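Local coordinates for oligopeptide ABC transporter, periplasmic oligopeptide-binding protein, putative (Thermotoga maritima MSB8, PDB 5IPW) that probably binds oligopeptides in the periplasm and hands them to an ABC transporter for uptake across the cytoplasmic membrane, at residues Gly189-Ala192 / His193-Gln197; His130-Val133 / Phe134-Asp138; Phe198-Tyr202 / Thr203-Glu207. All coordinates share one frame; numbering follows the deposited sequence.

Contact 1. Residues Gly189-Ala192 / His193-Gln197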
ATOM      1  N   GLY A 189       9.326  13.294 -11.384  1.00 43.39           N
ATOM      2  CA  GLY A 189      10.688  13.711 -11.717  1.00 41.94           C
ATOM      3  C   GLY A 189      11.310  14.608 -10.666  1.00 40.31           C
ATOM      4  O   GLY A 189      10.906  14.584  -9.508  1.00 38.50           O
ATOM      5  N   ALA A 190      12.298  15.397 -11.078  1.00 38.95           N
ATOM      6  CA  ALA A 190      13.028  16.270 -10.167  1.00 39.35           C
ATOM      7  C   ALA A 190      13.504  17.518 -10.912  1.00 39.21           C
ATOM      8  O   ALA A 190      13.611  17.507 -12.136  1.00 38.74           O
ATOM      9  CB  ALA A 190      14.208  15.518  -9.568  1.00 40.34           C
ATOM     10  N   PRO A 191      13.793  18.601 -10.175  1.00 39.23           N
ATOM     11  CA  PRO A 191      14.066  19.901 -10.799  1.00 38.61           C
ATOM     12  C   PRO A 191      15.473  20.030 -11.373  1.00 38.89           C
ATOM     13  O   PRO A 191      16.401  20.452 -10.684  1.00 38.25           O
ATOM     14  CB  PRO A 191      13.851  20.885  -9.650  1.00 39.27           C
ATOM     15  CG  PRO A 191      14.190  20.102  -8.427  1.00 39.06           C
ATOM     16  CD  PRO A 191      13.761  18.691  -8.704  1.00 38.23           C
ATOM     17  N   ALA A 192      15.612  19.674 -12.644  1.00 40.52           N
ATOM     18  CA  ALA A 192      16.896  19.733 -13.334  1.00 40.32           C
ATOM     19  C   ALA A 192      17.530  21.116 -13.258  1.00 41.11           C
ATOM     20  O   ALA A 192      18.742  21.239 -13.107  1.00 43.33           O
ATOM     21  CB  ALA A 192      16.726  19.319 -14.781  1.00 40.26           C
ATOM     22  N   HIS A 193      16.715  22.160 -13.344  1.00 40.92           N
ATOM     23  CA  HIS A 193      17.242  23.530 -13.331  1.00 40.14           C
ATOM     24  C   HIS A 193      17.993  23.842 -12.035  1.00 40.41           C
ATOM     25  O   HIS A 193      18.913  24.666 -12.030  1.00 42.33           O
ATOM     26  CB  HIS A 193      16.123  24.550 -13.568  1.00 38.98           C
ATOM     27  CG  HIS A 193      15.227  24.763 -12.388  1.00 38.96           C
ATOM     28  ND1 HIS A 193      14.206  23.896 -12.057  1.00 39.66           N
ATOM     29  CD2 HIS A 193      15.195  25.753 -11.463  1.00 38.38           C
ATOM     30  CE1 HIS A 193      13.588  24.339 -10.976  1.00 39.84           C
ATOM     31  NE2 HIS A 193      14.166  25.468 -10.598  1.00 39.60           N
ATOM     32  N   TYR A 194      17.590  23.186 -10.945  1.00 38.53           N
ATOM     33  CA  TYR A 194      18.250  23.332  -9.653  1.00 37.63           C
ATOM     34  C   TYR A 194      19.363  22.311  -9.443  1.00 37.93           C
ATOM     35  O   TYR A 194      20.407  22.656  -8.902  1.00 37.90           O
ATOM     36  CB  TYR A 194      17.237  23.197  -8.510  1.00 37.61           C
ATOM     37  CG  TYR A 194      17.862  23.250  -7.124  1.00 37.91           C
ATOM     38  CD1 TYR A 194      18.305  24.453  -6.580  1.00 37.99           C
ATOM     39  CD2 TYR A 194      18.010  22.092  -6.359  1.00 39.13           C
ATOM     40  CE1 TYR A 194      18.882  24.501  -5.316  1.00 39.13           C
ATOM     41  CE2 TYR A 194      18.579  22.131  -5.091  1.00 38.75           C
ATOM     42  CZ  TYR A 194      19.019  23.333  -4.577  1.00 38.27           C
ATOM     43  OH  TYR A 194      19.580  23.365  -3.327  1.00 37.35           O
ATOM     44  N   LEU A 195      19.135  21.064  -9.850  1.00 37.51           N
ATOM     45  CA  LEU A 195      20.033  19.962  -9.483  1.00 39.44           C
ATOM     46  C   LEU A 195      21.249  19.747 -10.391  1.00 41.59           C
ATOM     47  O   LEU A 195      22.262  19.198  -9.946  1.00 40.97           O
ATOM     48  CB  LEU A 195      19.248  18.655  -9.384  1.00 38.53           C
ATOM     49  CG  LEU A 195      18.347  18.558  -8.157  1.00 38.26           C
ATOM     50  CD1 LEU A 195      17.455  17.334  -8.257  1.00 38.09           C
ATOM     51  CD2 LEU A 195      19.163  18.512  -6.876  1.00 37.41           C
ATOM     52  N   LYS A 196      21.152  20.167 -11.652  1.00 43.36           N
ATOM     53  CA  LYS A 196      22.234  19.950 -12.621  1.00 43.28           C
ATOM     54  C   LYS A 196      23.579  20.537 -12.179  1.00 43.70           C
ATOM     55  O   LYS A 196      24.631  20.031 -12.574  1.00 43.76           O
ATOM     56  CB  LYS A 196      21.856  20.505 -13.994  1.00 42.84           C
ATOM     57  CG  LYS A 196      20.976  19.576 -14.800  1.00 44.02           C
ATOM     58  CD  LYS A 196      20.637  20.173 -16.155  1.00 46.30           C
ATOM     59  CE  LYS A 196      20.041  19.117 -17.077  1.00 49.85           C
ATOM     60  NZ  LYS A 196      19.691  19.654 -18.424  1.00 51.81           N
ATOM     61  N   GLN A 197      23.547  21.597 -11.370  1.00 42.75           N
ATOM     62  CA  GLN A 197      24.780  22.195 -10.835  1.00 42.12           C
ATOM     63  C   GLN A 197      25.558  21.251  -9.908  1.00 42.75           C
ATOM     64  O   GLN A 197      26.728  21.493  -9.632  1.00 41.74           O
ATOM     65  CB  GLN A 197      24.479  23.496 -10.091  1.00 40.71           C
ATOM     66  CG  GLN A 197      23.668  23.315  -8.822  1.00 40.29           C
ATOM     67  CD  GLN A 197      23.408  24.632  -8.146  1.00 41.24           C
ATOM     68  OE1 GLN A 197      24.345  25.353  -7.818  1.00 42.02           O
ATOM     69  NE2 GLN A 197      22.138  24.967  -7.945  1.00 41.26           N
TER
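The first turn of the short helix 192-195 starts at Ala192, and Pro191, at the N-cap position, leads into it. The carbonyl oxygen of Pro191 accepts two backbone N-H groups. Leu195 N lies 2.9 Å from Pro191 O, in the carbonyl plane, whereas Tyr194 N, 3.0 Å from Pro191 O, sits well above that plane and makes a more bent bond of 137°. One residue on, Lys196 N reaches Ala192 O at 3.0 Å with a straighter N-H...O angle of 161°.

The side chains gather round the same two residues. Leu195 CG points beside its own backbone N (chi1 -73°), and this sends CD1 back toward the preceding loop, where it meets the methyl of Ala190 (CD1 to CB 3.9 Å) and the ring of Pro191 (CD1 to CD 4.0 Å), the leucine and proline crossing obliquely. Pro191 CB also meets the His193 imidazole, at a slant and 3.7 Å from CE1; the polar end of that ring is engaged by Asp123 through NE2. The extended Lys196 chain runs back past Ala192 O, and its CE comes within 4.0 Å of Ala192 CB before the amino end meets the Tyr202 ring in a cation-pi contact.

Phe134 of helix 129-140 touches Ala192, Leu195 and Lys196, while Phe224 of helix 220-227 packs on Leu195. Further along, Gln197 NE2 turns back to Tyr194 O with the acceptor almost in its amide plane, at 3.0 Å. A proline at the N-cap position, its carbonyl shared by two amides, and a leucine folded back over the entering loop together form the N-terminal turn of a short surface helix.

Contact 2. Residues His130-Val133 / Phe134-Asp138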
ATOM      1  N   HIS A 130      11.141  17.301 -19.507  1.00 42.57           N
ATOM      2  CA  HIS A 130      12.583  17.138 -19.369  1.00 44.24           C
ATOM      3  C   HIS A 130      12.978  16.870 -17.919  1.00 44.46           C
ATOM      4  O   HIS A 130      13.957  16.169 -17.668  1.00 47.90           O
ATOM      5  CB  HIS A 130      13.322  18.348 -19.936  1.00 45.84           C
ATOM      6  CG  HIS A 130      12.931  18.665 -21.345  1.00 48.36           C
ATOM      7  ND1 HIS A 130      13.177  17.806 -22.394  1.00 48.23           N
ATOM      8  CD2 HIS A 130      12.267  19.722 -21.871  1.00 50.27           C
ATOM      9  CE1 HIS A 130      12.693  18.326 -23.507  1.00 50.87           C
ATOM     10  NE2 HIS A 130      12.136  19.488 -23.218  1.00 51.46           N
ATOM     11  N   ASP A 131      12.208  17.395 -16.968  1.00 41.29           N
ATOM     12  CA  ASP A 131      12.436  17.091 -15.552  1.00 39.40           C
ATOM     13  C   ASP A 131      12.196  15.615 -15.217  1.00 40.97           C
ATOM     14  O   ASP A 131      12.830  15.068 -14.311  1.00 41.10           O
ATOM     15  CB  ASP A 131      11.556  17.970 -14.672  1.00 37.20           C
ATOM     16  CG  ASP A 131      11.990  19.411 -14.690  1.00 37.48           C
ATOM     17  OD1 ASP A 131      13.216  19.657 -14.671  1.00 38.07           O
ATOM     18  OD2 ASP A 131      11.112  20.300 -14.715  1.00 36.65           O
ATOM     19  N   ILE A 132      11.272  14.982 -15.931  1.00 41.64           N
ATOM     20  CA  ILE A 132      11.029  13.560 -15.758  1.00 41.69           C
ATOM     21  C   ILE A 132      12.183  12.780 -16.367  1.00 43.09           C
ATOM     22  O   ILE A 132      12.708  11.862 -15.742  1.00 43.83           O
ATOM     23  CB  ILE A 132       9.703  13.121 -16.396  1.00 42.21           C
ATOM     24  CG1 ILE A 132       8.544  13.854 -15.708  1.00 42.52           C
ATOM     25  CG2 ILE A 132       9.533  11.606 -16.281  1.00 42.27           C
ATOM     26  CD1 ILE A 132       7.186  13.641 -16.344  1.00 42.11           C
ATOM     27  N   VAL A 133      12.589  13.162 -17.575  1.00 44.14           N
ATOM     28  CA  VAL A 133      13.695  12.485 -18.262  1.00 44.34           C
ATOM     29  C   VAL A 133      14.963  12.610 -17.425  1.00 43.01           C
ATOM     30  O   VAL A 133      15.675  11.637 -17.186  1.00 43.70           O
ATOM     31  CB  VAL A 133      13.944  13.072 -19.667  1.00 44.59           C
ATOM     32  CG1 VAL A 133      15.198  12.472 -20.283  1.00 44.88           C
ATOM     33  CG2 VAL A 133      12.746  12.822 -20.576  1.00 44.54           C
ATOM     34  N   PHE A 134      15.240  13.823 -16.980  1.00 43.24           N
ATOM     35  CA  PHE A 134      16.361  14.064 -16.091  1.00 44.13           C
ATOM     36  C   PHE A 134      16.338  13.087 -14.920  1.00 46.19           C
ATOM     37  O   PHE A 134      17.346  12.471 -14.590  1.00 48.62           O
ATOM     38  CB  PHE A 134      16.315  15.490 -15.563  1.00 41.98           C
ATOM     39  CG  PHE A 134      17.326  15.759 -14.501  1.00 41.17           C
ATOM     40  CD1 PHE A 134      18.667  15.868 -14.822  1.00 40.64           C
ATOM     41  CD2 PHE A 134      16.944  15.884 -13.178  1.00 41.13           C
ATOM     42  CE1 PHE A 134      19.608  16.110 -13.842  1.00 40.20           C
ATOM     43  CE2 PHE A 134      17.881  16.128 -12.193  1.00 39.59           C
ATOM     44  CZ  PHE A 134      19.215  16.238 -12.525  1.00 39.42           C
ATOM     45  N   TRP A 135      15.172  12.944 -14.304  1.00 46.33           N
ATOM     46  CA  TRP A 135      15.021  12.042 -13.180  1.00 46.67           C
ATOM     47  C   TRP A 135      15.286  10.576 -13.551  1.00 48.88           C
ATOM     48  O   TRP A 135      16.077   9.914 -12.875  1.00 47.08           O
ATOM     49  CB  TRP A 135      13.633  12.192 -12.562  1.00 45.69           C
ATOM     50  CG  TRP A 135      13.374  11.226 -11.462  1.00 45.79           C
ATOM     51  CD1 TRP A 135      13.922  11.239 -10.215  1.00 44.74           C
ATOM     52  CD2 TRP A 135      12.497  10.099 -11.505  1.00 44.00           C
ATOM     53  NE1 TRP A 135      13.439  10.191  -9.479  1.00 45.26           N
ATOM     54  CE2 TRP A 135      12.561   9.474 -10.247  1.00 44.29           C
ATOM     55  CE3 TRP A 135      11.663   9.561 -12.484  1.00 44.57           C
ATOM     56  CZ2 TRP A 135      11.820   8.327  -9.940  1.00 44.93           C
ATOM     57  CZ3 TRP A 135      10.935   8.418 -12.186  1.00 44.87           C
ATOM     58  CH2 TRP A 135      11.017   7.812 -10.923  1.00 44.59           C
ATOM     59  N   VAL A 136      14.658  10.067 -14.614  1.00 49.41           N
ATOM     60  CA  VAL A 136      14.800   8.633 -14.900  1.00 51.19           C
ATOM     61  C   VAL A 136      16.212   8.300 -15.381  1.00 52.83           C
ATOM     62  O   VAL A 136      16.768   7.285 -14.969  1.00 56.11           O
ATOM     63  CB  VAL A 136      13.723   8.009 -15.849  1.00 52.49           C
ATOM     64  CG1 VAL A 136      12.460   8.849 -15.947  1.00 52.17           C
ATOM     65  CG2 VAL A 136      14.270   7.707 -17.235  1.00 53.73           C
ATOM     66  N   ASN A 137      16.801   9.148 -16.222  1.00 51.71           N
ATOM     67  CA  ASN A 137      18.120   8.850 -16.791  1.00 52.84           C
ATOM     68  C   ASN A 137      19.278   9.184 -15.864  1.00 54.11           C
ATOM     69  O   ASN A 137      20.167   8.360 -15.661  1.00 55.03           O
ATOM     70  CB  ASN A 137      18.323   9.580 -18.118  1.00 53.27           C
ATOM     71  CG  ASN A 137      17.416   9.056 -19.220  1.00 54.69           C
ATOM     72  OD1 ASN A 137      16.930   7.922 -19.169  1.00 55.22           O
ATOM     73  ND2 ASN A 137      17.183   9.884 -20.226  1.00 54.77           N
ATOM     74  N   ASP A 138      19.261  10.393 -15.311  1.00 53.71           N
ATOM     75  CA  ASP A 138      20.414  10.934 -14.600  1.00 52.09           C
ATOM     76  C   ASP A 138      20.351  10.799 -13.076  1.00 51.77           C
ATOM     77  O   ASP A 138      21.313  11.158 -12.392  1.00 51.79           O
ATOM     78  CB  ASP A 138      20.600  12.403 -14.981  1.00 53.72           C
ATOM     79  CG  ASP A 138      20.842  12.590 -16.466  1.00 56.08           C
ATOM     80  OD1 ASP A 138      21.610  11.798 -17.044  1.00 58.77           O
ATOM     81  OD2 ASP A 138      20.271  13.529 -17.057  1.00 57.15           O
TER
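Val133 and Asn137, one turn apart, lie side by side and point the same way, the methyl CG1 of the valine 3.3 Å from the amide nitrogen ND2 of the asparagine. Val133 holds CG1 anti to its backbone N (chi1 173°), which turns this methyl toward the next turn and the asparagine amide. Ile132 and Val136, the pair one residue earlier, meet at an angle instead, with Ile132 CG2 touching Val136 CG1 at 4.0 Å. Val136 and Val133 both rest on Val159, so the two valines join helix 129-140 to strand 157-163, an outermost strand of the antiparallel sheet.

The two large aromatic side chains leave on other sides. Both Phe134 and Trp135 swing CG away from the backbone N, and their rings lead away from the preceding turn; at the edge of each, near its plane, lies a carbonyl oxygen, Asp131 O for Phe134 and Ile132 O for Trp135. Beyond the segments Phe134 packs on Tyr202, and Trp135 meets Phe187 edge-to-face.

The backbone beneath is bonded from residue to residue four apart. Asn137 N to Val133 O, at 2.9 Å, is nearly straight at 170°, while Trp135 N to Asp131 O is longer, at 3.2 Å, with the donor well above the carbonyl plane. Between side chains the contact is one apolar pair and a methyl lying beside an amide. The buried Asp131 carboxylate accepts from Trp121 NE1 (OD2), in a loop, and from Ala192 N (OD1), the first residue of helix 192-195, which would probably favour its ionised form.

Contact 3. Residues Phe198-Tyr202 / Thr203-Glu207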
ATOM      1  N   PHE A 198      24.894  20.199  -9.424  1.00 44.10           N
ATOM      2  CA  PHE A 198      25.500  19.193  -8.548  1.00 44.66           C
ATOM      3  C   PHE A 198      25.790  17.865  -9.259  1.00 46.38           C
ATOM      4  O   PHE A 198      26.184  16.889  -8.617  1.00 45.06           O
ATOM      5  CB  PHE A 198      24.567  18.930  -7.366  1.00 43.50           C
ATOM      6  CG  PHE A 198      24.146  20.173  -6.645  1.00 42.09           C
ATOM      7  CD1 PHE A 198      25.081  20.957  -5.988  1.00 41.85           C
ATOM      8  CD2 PHE A 198      22.820  20.565  -6.623  1.00 41.53           C
ATOM      9  CE1 PHE A 198      24.702  22.108  -5.317  1.00 41.01           C
ATOM     10  CE2 PHE A 198      22.434  21.718  -5.959  1.00 40.45           C
ATOM     11  CZ  PHE A 198      23.376  22.491  -5.306  1.00 40.03           C
ATOM     12  N   HIS A 199      25.610  17.836 -10.577  1.00 49.14           N
ATOM     13  CA  HIS A 199      25.693  16.604 -11.350  1.00 50.88           C
ATOM     14  C   HIS A 199      26.843  16.671 -12.360  1.00 52.74           C
ATOM     15  O   HIS A 199      26.834  17.526 -13.244  1.00 53.71           O
ATOM     16  CB  HIS A 199      24.371  16.363 -12.074  1.00 52.50           C
ATOM     17  CG  HIS A 199      24.145  14.936 -12.460  1.00 53.27           C
ATOM     18  ND1 HIS A 199      24.714  14.373 -13.577  1.00 55.92           N
ATOM     19  CD2 HIS A 199      23.402  13.963 -11.886  1.00 55.48           C
ATOM     20  CE1 HIS A 199      24.337  13.112 -13.676  1.00 57.02           C
ATOM     21  NE2 HIS A 199      23.538  12.836 -12.662  1.00 56.38           N
ATOM     22  N   PRO A 200      27.844  15.776 -12.223  1.00 56.18           N
ATOM     23  CA  PRO A 200      29.040  15.768 -13.082  1.00 55.86           C
ATOM     24  C   PRO A 200      28.808  15.660 -14.592  1.00 54.18           C
ATOM     25  O   PRO A 200      29.647  16.115 -15.363  1.00 55.71           O
ATOM     26  CB  PRO A 200      29.818  14.534 -12.598  1.00 56.28           C
ATOM     27  CG  PRO A 200      28.870  13.760 -11.748  1.00 56.28           C
ATOM     28  CD  PRO A 200      27.969  14.782 -11.143  1.00 55.61           C
ATOM     29  N   LYS A 201      27.715  15.034 -15.006  1.00 51.82           N
ATOM     30  CA  LYS A 201      27.365  14.980 -16.425  1.00 52.78           C
ATOM     31  C   LYS A 201      27.075  16.358 -17.023  1.00 52.42           C
ATOM     32  O   LYS A 201      27.314  16.572 -18.210  1.00 55.42           O
ATOM     33  CB  LYS A 201      26.159  14.066 -16.658  1.00 53.49           C
ATOM     34  CG  LYS A 201      25.840  13.833 -18.130  1.00 56.06           C
ATOM     35  CD  LYS A 201      24.547  13.057 -18.300  1.00 58.40           C
ATOM     36  CE  LYS A 201      24.140  12.988 -19.762  1.00 61.01           C
ATOM     37  NZ  LYS A 201      22.853  12.259 -19.936  1.00 62.57           N
ATOM     38  N   TYR A 202      26.556  17.280 -16.215  1.00 50.14           N
ATOM     39  CA  TYR A 202      26.169  18.602 -16.703  1.00 50.64           C
ATOM     40  C   TYR A 202      27.063  19.718 -16.195  1.00 52.23           C
ATOM     41  O   TYR A 202      27.035  20.823 -16.734  1.00 54.16           O
ATOM     42  CB  TYR A 202      24.707  18.888 -16.334  1.00 50.74           C
ATOM     43  CG  TYR A 202      23.765  17.877 -16.943  1.00 51.06           C
ATOM     44  CD1 TYR A 202      23.348  17.992 -18.268  1.00 51.41           C
ATOM     45  CD2 TYR A 202      23.328  16.780 -16.213  1.00 51.33           C
ATOM     46  CE1 TYR A 202      22.506  17.055 -18.840  1.00 51.53           C
ATOM     47  CE2 TYR A 202      22.483  15.836 -16.778  1.00 52.50           C
ATOM     48  CZ  TYR A 202      22.075  15.978 -18.092  1.00 51.95           C
ATOM     49  OH  TYR A 202      21.238  15.044 -18.653  1.00 50.44           O
ATOM     50  N   THR A 203      27.865  19.433 -15.175  1.00 54.11           N
ATOM     51  CA  THR A 203      28.707  20.445 -14.550  1.00 55.23           C
ATOM     52  C   THR A 203      30.137  19.938 -14.431  1.00 57.67           C
ATOM     53  O   THR A 203      30.350  18.774 -14.095  1.00 61.18           O
ATOM     54  CB  THR A 203      28.169  20.773 -13.154  1.00 54.33           C
ATOM     55  OG1 THR A 203      26.784  21.113 -13.263  1.00 55.34           O
ATOM     56  CG2 THR A 203      28.927  21.929 -12.516  1.00 54.52           C
ATOM     57  N   PRO A 204      31.126  20.803 -14.719  1.00 62.38           N
ATOM     58  CA  PRO A 204      32.514  20.410 -14.473  1.00 63.98           C
ATOM     59  C   PRO A 204      32.731  19.955 -13.029  1.00 65.32           C
ATOM     60  O   PRO A 204      32.317  20.639 -12.091  1.00 65.68           O
ATOM     61  CB  PRO A 204      33.319  21.690 -14.749  1.00 63.37           C
ATOM     62  CG  PRO A 204      32.409  22.626 -15.468  1.00 63.93           C
ATOM     63  CD  PRO A 204      31.021  22.056 -15.491  1.00 64.76           C
ATOM     64  N   MET A 205      33.391  18.814 -12.864  1.00 65.79           N
ATOM     65  CA  MET A 205      33.651  18.258 -11.543  1.00 67.07           C
ATOM     66  C   MET A 205      34.356  19.240 -10.607  1.00 65.92           C
ATOM     67  O   MET A 205      34.138  19.197  -9.401  1.00 68.36           O
ATOM     68  CB  MET A 205      34.475  16.973 -11.663  1.00 69.84           C
ATOM     69  CG  MET A 205      34.538  16.158 -10.381  1.00 72.65           C
ATOM     70  SD  MET A 205      32.914  15.637  -9.792  1.00 73.90           S
ATOM     71  CE  MET A 205      32.746  14.072 -10.648  1.00 74.13           C
ATOM     72  N   GLU A 206      35.198  20.113 -11.153  1.00 68.44           N
ATOM     73  CA  GLU A 206      35.885  21.131 -10.338  1.00 72.44           C
ATOM     74  C   GLU A 206      34.913  22.128  -9.720  1.00 68.90           C
ATOM     75  O   GLU A 206      35.129  22.601  -8.607  1.00 68.16           O
ATOM     76  CB  GLU A 206      36.988  21.880 -11.116  1.00 77.44           C
ATOM     77  CG  GLU A 206      36.663  22.264 -12.552  1.00 84.55           C
ATOM     78  CD  GLU A 206      37.216  21.268 -13.566  1.00 90.86           C
ATOM     79  OE1 GLU A 206      36.412  20.562 -14.218  1.00 90.97           O
ATOM     80  OE2 GLU A 206      38.460  21.180 -13.700  1.00 95.02           O
ATOM     81  N   GLU A 207      33.851  22.456 -10.447  1.00 68.92           N
ATOM     82  CA  GLU A 207      32.839  23.376  -9.938  1.00 66.22           C
ATOM     83  C   GLU A 207      32.006  22.714  -8.865  1.00 62.54           C
ATOM     84  O   GLU A 207      31.605  23.369  -7.901  1.00 58.94           O
ATOM     85  CB  GLU A 207      31.946  23.875 -11.070  1.00 69.15           C
ATOM     86  CG  GLU A 207      32.679  24.767 -12.054  1.00 72.52           C
ATOM     87  CD  GLU A 207      33.351  25.944 -11.366  1.00 76.87           C
ATOM     88  OE1 GLU A 207      32.631  26.795 -10.790  1.00 78.05           O
ATOM     89  OE2 GLU A 207      34.602  26.009 -11.392  1.00 79.67           O
TER
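Residues 199 to 202 form a type I beta turn in which His199 O accepts Tyr202 N at 3.0 Å, and Thr203 N adds an i+4 bond to the same oxygen at 2.9 Å, in the carbonyl plane but with a bent N-H...O angle of 132°. A CA-H...O contact adds to it, Pro200 CA approaching Thr203 O at 3.4 Å.

Across the turn the closest side-chain meeting is that of Pro200 with Met205, which lie side by side and point the same way: the methionine methyl CE stands 3.5 Å from Pro200 CB and 4.0 Å from Pro200 CG. Met205 sets out with CG anti to its backbone N (chi1 -167°) and then bends at the next two torsions, which carries CE back to the proline ring. Trp220 of helix 220-227 touches both residues. This loop joins helix 192-195 to helix 205-209, whose N-cap is Pro204.

Thr203 keeps OG1 beside its own N, and the hydroxyl bonds to Lys196 O. Lys201 CG covers one face of the Tyr202 ring, 4.1 Å above its plane and toward the rim, and CA of the same lysine lies in plane at the edge of the His199 imidazole, whose NE2 binds Asp138 O.

The three contacts follow in series along the chain, none enclosing or crossing another. Contact 2 comes first, on helix 129-140; the chain then runs through strands 157-163 and 166-171 of the antiparallel sheet before returning beside that helix for contact 1, which opens helix 192-195. Contact 3 follows directly and closes the turn leading into helix 205-209. Asp131 and Phe134 join contact 2 to contact 1 by hydrogen bonds and packing respectively, while Asp138 holds the 198-202 segment. Contacts 1 and 3 meet through Lys196, with Thr203 and Tyr202. Together they tie the two short helices and their connecting loop to helix 129-140.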